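Regulator of nonsense transcripts 2 (Homo sapiens, PDB 4CEK) acts in nonsense-mediated mRNA decay as one of its UPF factors, carrying three MIF4G domains of which the second is described here. Local coordinates at residues Glu89-Thr94 with Arg195-Phe200; Ile208-Lys213 with Ile250-Thr255; Phe159-Pro162 with Asp167-Pro170; Asn232-Cys237 with Cys254-Thr259. All coordinates share one frame; numbering follows the deposited sequence.

Three contacts join helices of a mostly helical chain, and the fourth, contact 3, joins a loop to the start of a helix; their centres lie 12 to 18 Å apart. Along the sequence, contact 3 closes the short loop between helices 148-159 and 169-179 and is nested inside the long loop closed by contact 1. Contacts 2 and 4 follow and share helix 247-266, packing it against helices 210-225 and 231-243 respectively; Cys-254 and Thr-255 belong to both. Contact 1 touches the other three, through Phe-198 toward Met-252 and Cys-237, and through Phe-159 at Asp-197. It thereby ties helix 89-99 to helix 185-203 of the MIF4G domain, probably helping to hold this distant part of the chain on the helical body.

Contact 1: Glu89-Thr94 with Arg195-Phe200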
loop_
_atom_site.group_PDB
_atom_site.type_symbol
_atom_site.label_atom_id
_atom_site.label_comp_id
_atom_site.label_asym_id
_atom_site.label_seq_id
_atom_site.Cartn_x
_atom_site.Cartn_y
_atom_site.Cartn_z
ATOM N N GLU A 89 -8.928 5.566 -13.220
ATOM C CA GLU A 89 -8.380 5.443 -14.577
ATOM C C GLU A 89 -7.134 4.542 -14.598
ATOM O O GLU A 89 -6.967 3.754 -15.512
ATOM C CB GLU A 89 -8.010 6.824 -15.138
ATOM C CG GLU A 89 -9.185 7.755 -15.414
ATOM C CD GLU A 89 -9.463 8.771 -14.303
ATOM O OE1 GLU A 89 -9.550 8.388 -13.107
ATOM O OE2 GLU A 89 -9.623 9.966 -14.641
ATOM N N ALA A 90 -6.292 4.650 -13.567
ATOM C CA ALA A 90 -5.032 3.892 -13.475
ATOM C C ALA A 90 -5.283 2.379 -13.442
ATOM O O ALA A 90 -4.645 1.627 -14.168
ATOM C CB ALA A 90 -4.236 4.325 -12.246
ATOM N N GLU A 91 -6.229 1.953 -12.610
ATOM C CA GLU A 91 -6.647 0.549 -12.533
ATOM C C GLU A 91 -7.361 0.053 -13.780
ATOM O O GLU A 91 -7.214 -1.106 -14.128
ATOM C CB GLU A 91 -7.545 0.316 -11.311
ATOM C CG GLU A 91 -6.769 0.361 -10.006
ATOM C CD GLU A 91 -7.642 0.651 -8.803
ATOM O OE1 GLU A 91 -8.740 0.052 -8.669
ATOM O OE2 GLU A 91 -7.207 1.494 -8.001
ATOM N N ASP A 92 -8.155 0.909 -14.427
ATOM C CA ASP A 92 -8.809 0.524 -15.673
ATOM C C ASP A 92 -7.778 0.253 -16.779
ATOM O O ASP A 92 -7.834 -0.775 -17.456
ATOM C CB ASP A 92 -9.780 1.611 -16.154
ATOM C CG ASP A 92 -10.547 1.196 -17.429
ATOM O OD1 ASP A 92 -11.538 0.422 -17.338
ATOM O OD2 ASP A 92 -10.137 1.637 -18.523
ATOM N N LEU A 93 -6.872 1.208 -16.963
ATOM C CA LEU A 93 -5.766 1.084 -17.903
ATOM C C LEU A 93 -4.908 -0.147 -17.607
ATOM O O LEU A 93 -4.624 -0.926 -18.504
ATOM C CB LEU A 93 -4.906 2.352 -17.859
ATOM C CG LEU A 93 -3.614 2.383 -18.668
ATOM C CD1 LEU A 93 -3.812 1.897 -20.110
ATOM C CD2 LEU A 93 -3.068 3.810 -18.622
ATOM N N THR A 94 -4.508 -0.325 -16.346
ATOM C CA THR A 94 -3.778 -1.532 -15.949
ATOM C C THR A 94 -4.550 -2.837 -16.244
ATOM O O THR A 94 -3.952 -3.816 -16.714
ATOM C CB THR A 94 -3.363 -1.491 -14.466
ATOM O OG1 THR A 94 -2.594 -0.312 -14.236
ATOM C CG2 THR A 94 -2.524 -2.731 -14.079
ATOM N N ARG A 195 2.894 5.458 -6.218
ATOM C CA ARG A 195 3.299 6.871 -6.231
ATOM C C ARG A 195 2.621 7.722 -7.300
ATOM O O ARG A 195 2.206 8.848 -7.015
ATOM C CB ARG A 195 4.812 7.031 -6.454
ATOM C CG ARG A 195 5.653 6.867 -5.207
ATOM C CD ARG A 195 7.028 7.523 -5.359
ATOM N NE ARG A 195 7.673 7.080 -6.598
ATOM C CZ ARG A 195 8.364 5.956 -6.749
ATOM N NH1 ARG A 195 8.563 5.116 -5.721
ATOM N NH2 ARG A 195 8.869 5.690 -7.947
ATOM N N GLY A 196 2.598 7.231 -8.538
ATOM C CA GLY A 196 1.979 7.963 -9.651
ATOM C C GLY A 196 0.485 8.153 -9.457
ATOM O O GLY A 196 -0.051 9.224 -9.699
ATOM N N ASP A 197 -0.186 7.139 -8.941
ATOM C CA ASP A 197 -1.634 7.238 -8.687
ATOM C C ASP A 197 -1.904 8.207 -7.523
ATOM O O ASP A 197 -2.844 9.025 -7.583
ATOM C CB ASP A 197 -2.175 5.861 -8.404
ATOM C CG ASP A 197 -3.620 5.725 -8.728
ATOM O OD1 ASP A 197 -4.172 6.564 -9.439
ATOM O OD2 ASP A 197 -4.220 4.778 -8.220
ATOM N N PHE A 198 -1.020 8.197 -6.512
ATOM C CA PHE A 198 -1.099 9.151 -5.429
ATOM C C PHE A 198 -1.022 10.580 -5.949
ATOM O O PHE A 198 -1.886 11.390 -5.636
ATOM C CB PHE A 198 -0.005 8.898 -4.396
ATOM C CG PHE A 198 -0.031 9.861 -3.234
ATOM C CD1 PHE A 198 -0.911 9.676 -2.184
ATOM C CD2 PHE A 198 0.783 10.961 -3.211
ATOM C CE1 PHE A 198 -0.929 10.547 -1.098
ATOM C CE2 PHE A 198 0.759 11.865 -2.150
ATOM C CZ PHE A 198 -0.103 11.642 -1.088
ATOM N N ARG A 199 -0.011 10.867 -6.760
ATOM C CA ARG A 199 0.177 12.193 -7.395
ATOM C C ARG A 199 -1.062 12.607 -8.143
ATOM O O ARG A 199 -1.565 13.713 -7.979
ATOM C CB ARG A 199 1.306 12.127 -8.395
ATOM C CG ARG A 199 2.453 13.085 -8.207
ATOM C CD ARG A 199 3.577 12.744 -9.200
ATOM N NE ARG A 199 4.584 11.916 -8.571
ATOM C CZ ARG A 199 5.083 10.767 -9.031
ATOM N NH1 ARG A 199 4.734 10.262 -10.196
ATOM N NH2 ARG A 199 5.997 10.138 -8.292
ATOM N N PHE A 200 -1.569 11.696 -8.946
ATOM C CA PHE A 200 -2.823 11.900 -9.675
ATOM C C PHE A 200 -3.998 12.285 -8.751
ATOM O O PHE A 200 -4.657 13.302 -8.985
ATOM C CB PHE A 200 -3.126 10.624 -10.481
ATOM C CG PHE A 200 -4.359 10.704 -11.292
ATOM C CD1 PHE A 200 -4.396 11.481 -12.445
ATOM C CD2 PHE A 200 -5.505 9.994 -10.914
ATOM C CE1 PHE A 200 -5.562 11.566 -13.200
ATOM C CE2 PHE A 200 -6.675 10.073 -11.660
ATOM C CZ PHE A 200 -6.704 10.860 -12.804
#
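Two torsions set up the meeting of Glu-89 and Phe-200: the phenylalanine ring swings out opposite the backbone N (chi1 -179°), while the glutamate chain bends at chi2 (98°) to bring its carboxylate to the ring. The carboxylate meets the ring edge, with OE2 of Glu-89 near the ring plane and 3.6 Å from CZ of Phe-200, and OE1 of Glu-89 also 3.6 Å from CE2 of Phe-200. The two planes stand 84° apart. One turn back along helix 185-203, Asp-197 points its carboxylate at a methyl group, its OD1 lying 3.6 Å from CB of Ala-90. No hydrogen bond crosses between the segments. Asp-197 OD2 comes 4.4 Å from Glu-91 OE2, and Asp-88 adds a further nearby carboxylate. A weak hydrogen bond between Asp-197 OD2 and Thr-216 OG1 and a long, weak ion pair of Glu-91 with Lys-215 may ease this in part. An alanine in place of Glu-89 removes the carboxylate and would probably leave the CE2-CZ edge of Phe-200 without its cover from helix 89-99. OE1 of Glu-89 is buried here with no polar partner in the model. Helix 89-99 is thus laid on the helical body through ring-edge and methyl contacts among acidic groups, a setting that would be expected to raise the proton affinity of Asp-197, Glu-91 and Asp-88.

Contact 2: Ile208-Lys213 with Ile250-Thr255; sequences INIETK and IEMACT
Glu-251 OE2 is gripped by the hydroxyl of Tyr-294 in a hydrogen bond and more loosely by Arg-293 NH2 in a long, weak ion pair, and the carboxylate held in this way lies against Ile-210. There the other oxygen, OE1 of Glu-251, is 3.7 Å from CG1 of Ile-210. The isoleucine turns CG1 opposite its backbone N (chi1 -167°), which carries CD1 across to CB of Glu-251 at 4.0 Å, the two side chains crossing at a slant. CD1 of Ile-210 also reaches CG of Met-252 at 4.2 Å. The same CG of Met-252 lies 4.2 Å from CB of Lys-213, so the lysine enters the contact by the root of its chain; its extended remainder leads away to a hydrogen bond between NZ and His-248 ND1. Just ahead of Ile-210, Asn-209 occupies the N-cap of helix 210-225, and its OD1 accepts a short hydrogen bond from Thr-212 OG1. The contact fastens this N-capped first turn to helix 247-266, one of the helix-to-helix junctions that make up the MIF4G domain. Helix 292-305 meets Glu-251 through Met-297, while Phe-198 and His-201 of helix 185-203 pack on Met-252.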
loop_
_atom_site.group_PDB
_atom_site.type_symbol
_atom_site.label_atom_id
_atom_site.label_comp_id
_atom_site.label_asym_id
_atom_site.label_seq_id
_atom_site.Cartn_x
_atom_site.Cartn_y
_atom_site.Cartn_z
ATOM N N ILE A 208 -13.157 12.228 -8.548
ATOM C CA ILE A 208 -12.982 10.780 -8.368
ATOM C C ILE A 208 -13.207 10.365 -6.882
ATOM O O ILE A 208 -12.622 10.941 -5.959
ATOM C CB ILE A 208 -11.624 10.290 -8.984
ATOM C CG1 ILE A 208 -11.585 8.762 -9.148
ATOM C CG2 ILE A 208 -10.420 10.782 -8.188
ATOM C CD1 ILE A 208 -10.790 8.307 -10.359
ATOM N N ASN A 209 -14.097 9.388 -6.684
ATOM C CA ASN A 209 -14.582 8.949 -5.363
ATOM C C ASN A 209 -13.514 8.812 -4.278
ATOM O O ASN A 209 -12.480 8.181 -4.505
ATOM C CB ASN A 209 -15.346 7.611 -5.491
ATOM C CG ASN A 209 -14.557 6.525 -6.240
ATOM O OD1 ASN A 209 -13.359 6.671 -6.511
ATOM N ND2 ASN A 209 -15.240 5.430 -6.585
ATOM N N ILE A 210 -13.778 9.375 -3.094
ATOM C CA ILE A 210 -12.809 9.331 -1.976
ATOM C C ILE A 210 -12.396 7.892 -1.616
ATOM O O ILE A 210 -11.286 7.664 -1.134
ATOM C CB ILE A 210 -13.315 10.078 -0.703
ATOM C CG1 ILE A 210 -12.176 10.298 0.324
ATOM C CG2 ILE A 210 -14.447 9.312 -0.032
ATOM C CD1 ILE A 210 -10.983 11.079 -0.177
ATOM N N GLU A 211 -13.275 6.930 -1.888
ATOM C CA GLU A 211 -13.026 5.532 -1.539
ATOM C C GLU A 211 -11.882 4.853 -2.306
ATOM O O GLU A 211 -11.170 4.026 -1.722
ATOM C CB GLU A 211 -14.302 4.725 -1.730
ATOM C CG GLU A 211 -14.291 3.414 -0.971
ATOM C CD GLU A 211 -15.682 2.870 -0.754
ATOM O OE1 GLU A 211 -16.604 3.682 -0.504
ATOM O OE2 GLU A 211 -15.837 1.631 -0.831
ATOM N N THR A 212 -11.725 5.177 -3.596
ATOM C CA THR A 212 -10.556 4.722 -4.382
ATOM C C THR A 212 -9.274 5.370 -3.879
ATOM O O THR A 212 -8.266 4.722 -3.729
ATOM C CB THR A 212 -10.659 5.095 -5.874
ATOM O OG1 THR A 212 -11.886 4.597 -6.415
ATOM C CG2 THR A 212 -9.472 4.521 -6.649
ATOM N N LYS A 213 -9.334 6.666 -3.618
ATOM C CA LYS A 213 -8.184 7.406 -3.132
ATOM C C LYS A 213 -7.663 6.748 -1.831
ATOM O O LYS A 213 -6.446 6.564 -1.638
ATOM C CB LYS A 213 -8.580 8.865 -2.913
ATOM C CG LYS A 213 -9.187 9.526 -4.149
ATOM C CD LYS A 213 -9.621 10.973 -3.891
ATOM C CE LYS A 213 -9.617 11.835 -5.153
ATOM N NZ LYS A 213 -9.474 13.296 -4.866
ATOM N N ILE A 250 -7.436 16.088 3.252
ATOM C CA ILE A 250 -7.531 15.901 4.698
ATOM C C ILE A 250 -7.894 14.447 4.933
ATOM O O ILE A 250 -7.269 13.815 5.786
ATOM C CB ILE A 250 -8.602 16.821 5.378
ATOM C CG1 ILE A 250 -8.179 18.303 5.414
ATOM C CG2 ILE A 250 -8.827 16.411 6.811
ATOM C CD1 ILE A 250 -9.352 19.273 5.602
ATOM N N GLU A 251 -8.858 13.896 4.182
ATOM C CA GLU A 251 -9.239 12.493 4.400
ATOM C C GLU A 251 -8.138 11.513 4.015
ATOM O O GLU A 251 -7.837 10.575 4.764
ATOM C CB GLU A 251 -10.502 12.097 3.688
ATOM C CG GLU A 251 -11.598 13.126 3.722
ATOM C CD GLU A 251 -12.948 12.551 3.330
ATOM O OE1 GLU A 251 -13.232 11.377 3.746
ATOM O OE2 GLU A 251 -13.701 13.284 2.613
ATOM N N MET A 252 -7.534 11.725 2.859
ATOM C CA MET A 252 -6.383 10.899 2.428
ATOM C C MET A 252 -5.325 10.911 3.511
ATOM O O MET A 252 -4.795 9.872 3.874
ATOM C CB MET A 252 -5.798 11.411 1.102
ATOM C CG MET A 252 -6.754 11.310 -0.099
ATOM S SD MET A 252 -6.056 12.087 -1.589
ATOM C CE MET A 252 -4.597 11.067 -1.771
ATOM N N ALA A 253 -5.041 12.092 4.039
ATOM C CA ALA A 253 -4.084 12.251 5.143
ATOM C C ALA A 253 -4.416 11.413 6.375
ATOM O O ALA A 253 -3.506 10.832 6.994
ATOM C CB ALA A 253 -4.008 13.704 5.577
ATOM N N CYS A 254 -5.693 11.420 6.755
ATOM C CA CYS A 254 -6.173 10.790 7.981
ATOM C C CYS A 254 -6.206 9.303 7.790
ATOM O O CYS A 254 -5.825 8.550 8.706
ATOM C CB CYS A 254 -7.578 11.340 8.425
ATOM S SG CYS A 254 -7.532 13.098 8.986
ATOM N N THR A 255 -6.645 8.857 6.609
ATOM C CA THR A 255 -6.467 7.435 6.210
ATOM C C THR A 255 -4.993 6.996 6.260
ATOM O O THR A 255 -4.660 5.954 6.852
ATOM C CB THR A 255 -6.994 7.166 4.826
ATOM O OG1 THR A 255 -8.310 7.723 4.714
ATOM C CG2 THR A 255 -7.020 5.649 4.565
#

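Contact 3: Phe159-Pro162 with Asp167-Pro170; sequences FIVP and DLLP
The backbones of the two segments draw nearest at Val-161 and Leu-168, whose CA atoms are 7.7 Å apart, just after Ile-160 leaves helical geometry at the end of helix 148-159. Val-161 carries the whole apolar contact from its side, dividing its two methyls between consecutive leucines. Its CG1 lies 4.1 Å from CB of Leu-168 and 4.2 Å from CD1 of Leu-168, these two side chains sliding past each other in opposite directions. Its CG2 instead meets the branch end of Leu-169, at 3.9 Å from CD2, where the two chains cross obliquely. With chi1 at -109° the valine sits away from the staggered positions, a rotation consistent with both methyls facing the leucines, probably at some torsional cost. Leu-169 brings only its tip to Val-161, whereas Leu-168 offers the base of its chain as well. All three residues are buried, and the contact is purely van der Waals. It folds the short linker between helices 148-159 and 169-179 back on itself, within which Arg-165 forms a salt bridge to Asp-167. Phe-219 of helix 210-225 packs on both Val-161 and Leu-169, and Val-129, in a loop, touches Leu-168.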
loop_
_atom_site.group_PDB
_atom_site.type_symbol
_atom_site.label_atom_id
_atom_site.label_comp_id
_atom_site.label_asym_id
_atom_site.label_seq_id
_atom_site.Cartn_x
_atom_site.Cartn_y
_atom_site.Cartn_z
ATOM N N PHE A 159 -1.882 -4.448 -8.098
ATOM C CA PHE A 159 -2.252 -3.032 -8.160
ATOM C C PHE A 159 -3.759 -2.844 -8.358
ATOM O O PHE A 159 -4.339 -1.857 -7.877
ATOM C CB PHE A 159 -1.470 -2.327 -9.277
ATOM C CG PHE A 159 -1.844 -0.880 -9.473
ATOM C CD1 PHE A 159 -1.290 0.112 -8.665
ATOM C CD2 PHE A 159 -2.731 -0.506 -10.470
ATOM C CE1 PHE A 159 -1.612 1.450 -8.851
ATOM C CE2 PHE A 159 -3.056 0.825 -10.664
ATOM C CZ PHE A 159 -2.489 1.820 -9.854
ATOM N N ILE A 160 -4.406 -3.769 -9.067
ATOM C CA ILE A 160 -5.854 -3.651 -9.265
ATOM C C ILE A 160 -6.662 -4.353 -8.175
ATOM O O ILE A 160 -7.805 -4.677 -8.430
ATOM C CB ILE A 160 -6.365 -4.111 -10.667
ATOM C CG1 ILE A 160 -6.070 -5.587 -10.920
ATOM C CG2 ILE A 160 -5.777 -3.250 -11.779
ATOM C CD1 ILE A 160 -6.548 -6.068 -12.274
ATOM N N VAL A 161 -6.108 -4.581 -6.982
ATOM C CA VAL A 161 -6.951 -4.939 -5.822
ATOM C C VAL A 161 -8.240 -4.114 -5.851
ATOM O O VAL A 161 -8.184 -2.900 -5.991
ATOM C CB VAL A 161 -6.340 -4.636 -4.428
ATOM C CG1 VAL A 161 -5.961 -5.900 -3.707
ATOM C CG2 VAL A 161 -5.181 -3.658 -4.487
ATOM N N PRO A 162 -9.401 -4.765 -5.732
ATOM C CA PRO A 162 -10.640 -3.967 -5.649
ATOM C C PRO A 162 -10.799 -3.184 -4.312
ATOM O O PRO A 162 -10.373 -3.658 -3.246
ATOM C CB PRO A 162 -11.729 -5.017 -5.806
ATOM C CG PRO A 162 -11.111 -6.282 -5.306
ATOM C CD PRO A 162 -9.661 -6.216 -5.682
ATOM N N ASP A 167 -9.293 -5.622 3.007
ATOM C CA ASP A 167 -8.704 -6.665 3.880
ATOM C C ASP A 167 -7.469 -7.356 3.268
ATOM O O ASP A 167 -6.622 -7.886 3.991
ATOM C CB ASP A 167 -9.758 -7.732 4.222
ATOM C CG ASP A 167 -10.342 -8.418 2.973
ATOM O OD1 ASP A 167 -10.832 -7.712 2.052
ATOM O OD2 ASP A 167 -10.318 -9.671 2.910
ATOM N N LEU A 168 -7.386 -7.346 1.937
ATOM C CA LEU A 168 -6.230 -7.907 1.207
ATOM C C LEU A 168 -4.936 -7.081 1.312
ATOM O O LEU A 168 -3.838 -7.629 1.331
ATOM C CB LEU A 168 -6.585 -8.095 -0.259
ATOM C CG LEU A 168 -7.685 -9.128 -0.547
ATOM C CD1 LEU A 168 -7.985 -9.157 -2.047
ATOM C CD2 LEU A 168 -7.276 -10.487 -0.019
ATOM N N LEU A 169 -5.056 -5.772 1.455
ATOM C CA LEU A 169 -3.863 -4.916 1.401
ATOM C C LEU A 169 -2.716 -5.357 2.276
ATOM O O LEU A 169 -1.572 -5.260 1.860
ATOM C CB LEU A 169 -4.221 -3.464 1.748
ATOM C CG LEU A 169 -5.212 -2.826 0.778
ATOM C CD1 LEU A 169 -5.529 -1.382 1.165
ATOM C CD2 LEU A 169 -4.718 -2.965 -0.637
ATOM N N PRO A 170 -2.986 -5.773 3.527
ATOM C CA PRO A 170 -1.825 -6.145 4.361
ATOM C C PRO A 170 -1.131 -7.419 3.860
ATOM O O PRO A 170 0.089 -7.589 4.044
ATOM C CB PRO A 170 -2.443 -6.432 5.748
ATOM C CG PRO A 170 -3.774 -5.773 5.728
ATOM C CD PRO A 170 -4.234 -5.697 4.307
#

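Contact 4: Asn232-Cys237 with Cys254-Thr259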
loop_
_atom_site.group_PDB
_atom_site.type_symbol
_atom_site.label_atom_id
_atom_site.label_comp_id
_atom_site.label_asym_id
_atom_site.label_seq_id
_atom_site.Cartn_x
_atom_site.Cartn_y
_atom_site.Cartn_z
ATOM N N ASN A 232 10.845 8.371 4.705
ATOM C CA ASN A 232 10.998 9.625 3.960
ATOM C C ASN A 232 10.030 9.707 2.790
ATOM O O ASN A 232 9.455 10.752 2.571
ATOM C CB ASN A 232 12.447 9.763 3.496
ATOM C CG ASN A 232 12.770 11.154 2.986
ATOM O OD1 ASN A 232 12.682 12.109 3.729
ATOM N ND2 ASN A 232 13.191 11.262 1.720
ATOM N N ASP A 233 9.822 8.613 2.052
ATOM C CA ASP A 233 8.795 8.559 0.972
ATOM C C ASP A 233 7.406 8.930 1.439
ATOM O O ASP A 233 6.685 9.730 0.823
ATOM C CB ASP A 233 8.604 7.122 0.462
ATOM C CG ASP A 233 9.528 6.738 -0.662
ATOM O OD1 ASP A 233 9.726 7.570 -1.580
ATOM O OD2 ASP A 233 10.009 5.575 -0.640
ATOM N N THR A 234 6.977 8.252 2.496
ATOM C CA THR A 234 5.632 8.410 2.981
ATOM C C THR A 234 5.444 9.742 3.739
ATOM O O THR A 234 4.372 10.323 3.688
ATOM C CB THR A 234 5.286 7.214 3.857
ATOM O OG1 THR A 234 5.522 6.026 3.077
ATOM C CG2 THR A 234 3.810 7.306 4.354
ATOM N N LEU A 235 6.473 10.211 4.436
ATOM C CA LEU A 235 6.444 11.574 4.972
ATOM C C LEU A 235 6.305 12.635 3.885
ATOM O O LEU A 235 5.656 13.663 4.105
ATOM C CB LEU A 235 7.671 11.873 5.831
ATOM C CG LEU A 235 7.604 11.173 7.200
ATOM C CD1 LEU A 235 8.948 11.199 7.932
ATOM C CD2 LEU A 235 6.520 11.825 8.026
ATOM N N HIS A 236 6.900 12.403 2.714
ATOM C CA HIS A 236 6.675 13.334 1.621
ATOM C C HIS A 236 5.234 13.317 1.148
ATOM O O HIS A 236 4.644 14.367 0.841
ATOM C CB HIS A 236 7.606 13.091 0.466
ATOM C CG HIS A 236 7.270 13.942 -0.708
ATOM N ND1 HIS A 236 6.524 13.491 -1.740
ATOM C CD2 HIS A 236 7.493 15.312 -0.935
ATOM C CE1 HIS A 236 6.342 14.511 -2.620
ATOM N NE2 HIS A 236 6.925 15.620 -2.112
ATOM N N CYS A 237 4.635 12.135 1.101
ATOM C CA CYS A 237 3.233 12.022 0.822
ATOM C C CYS A 237 2.410 12.878 1.758
ATOM O O CYS A 237 1.546 13.618 1.337
ATOM C CB CYS A 237 2.793 10.553 0.932
ATOM S SG CYS A 237 3.350 9.558 -0.466
ATOM N N CYS A 254 -5.693 11.420 6.755
ATOM C CA CYS A 254 -6.173 10.790 7.981
ATOM C C CYS A 254 -6.206 9.303 7.790
ATOM O O CYS A 254 -5.825 8.550 8.706
ATOM C CB CYS A 254 -7.578 11.340 8.425
ATOM S SG CYS A 254 -7.532 13.098 8.986
ATOM N N THR A 255 -6.645 8.857 6.609
ATOM C CA THR A 255 -6.467 7.435 6.210
ATOM C C THR A 255 -4.993 6.996 6.260
ATOM O O THR A 255 -4.660 5.954 6.852
ATOM C CB THR A 255 -6.994 7.166 4.826
ATOM O OG1 THR A 255 -8.310 7.723 4.714
ATOM C CG2 THR A 255 -7.020 5.649 4.565
ATOM N N LEU A 256 -4.101 7.809 5.695
ATOM C CA LEU A 256 -2.683 7.454 5.715
ATOM C C LEU A 256 -2.232 7.275 7.142
ATOM O O LEU A 256 -1.580 6.268 7.465
ATOM C CB LEU A 256 -1.805 8.520 5.012
ATOM C CG LEU A 256 -0.292 8.267 4.876
ATOM C CD1 LEU A 256 -0.069 6.930 4.165
ATOM C CD2 LEU A 256 0.354 9.386 4.088
ATOM N N LEU A 257 -2.562 8.236 8.007
ATOM C CA LEU A 257 -2.086 8.175 9.418
ATOM C C LEU A 257 -2.715 7.029 10.248
ATOM O O LEU A 257 -2.064 6.446 11.100
ATOM C CB LEU A 257 -2.268 9.528 10.120
ATOM C CG LEU A 257 -1.449 10.704 9.584
ATOM C CD1 LEU A 257 -2.026 12.083 10.002
ATOM C CD2 LEU A 257 -0.037 10.498 10.071
ATOM N N GLU A 258 -3.960 6.682 9.973
ATOM C CA GLU A 258 -4.566 5.504 10.584
ATOM C C GLU A 258 -3.843 4.204 10.183
ATOM O O GLU A 258 -3.759 3.261 10.966
ATOM C CB GLU A 258 -6.018 5.351 10.164
ATOM C CG GLU A 258 -7.054 6.273 10.796
ATOM C CD GLU A 258 -8.445 5.979 10.220
ATOM O OE1 GLU A 258 -8.757 4.768 10.047
ATOM O OE2 GLU A 258 -9.204 6.932 9.898
ATOM N N THR A 259 -3.341 4.158 8.951
ATOM C CA THR A 259 -2.725 2.964 8.422
ATOM C C THR A 259 -1.298 2.856 8.967
ATOM O O THR A 259 -0.919 1.801 9.384
ATOM C CB THR A 259 -2.769 2.947 6.866
ATOM O OG1 THR A 259 -4.110 3.196 6.395
ATOM C CG2 THR A 259 -2.290 1.593 6.302
#
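Leu-256 spreads its two methyls over the methyl of Thr-234, CD1 of Leu-256 at 3.9 Å and CD2 of Leu-256 at 4.0 Å from CG2 of Thr-234. The leucine extends its CG opposite the backbone N (chi1 -177°), which carries the fork toward helix 231-243, where it crosses the threonine side chain at a slant. CD2 is the more engaged branch: it also lies 4.1 Å from the carbonyl O of Thr-234 and 4.2 Å from CB of Cys-237, one turn further along. The leucine therefore rests on the surface formed by residues three apart on the same helical face. Thr-234 divides its roles, for its methyl serves this contact while its OG1 is hydrogen-bonded to Thr-224 OG1. Further along helix 247-266, Thr-259 OG1 donates to O of Thr-255 at 2.8 Å, coming from above the carbonyl plane, and Thr-259 N bonds to that O from the opposite face. Thr-255 O thus takes two donors, and the first bond ties the Thr-259 hydroxyl back to its own helix. Val-217 of helix 210-225 also touches Leu-256, and Phe-198 of helix 185-203 reaches Cys-237. Helices 231-243 and 247-266 are neighbours in the chain, and such apolar packing of neighbouring helices is typical of the all-helical MIF4G fold.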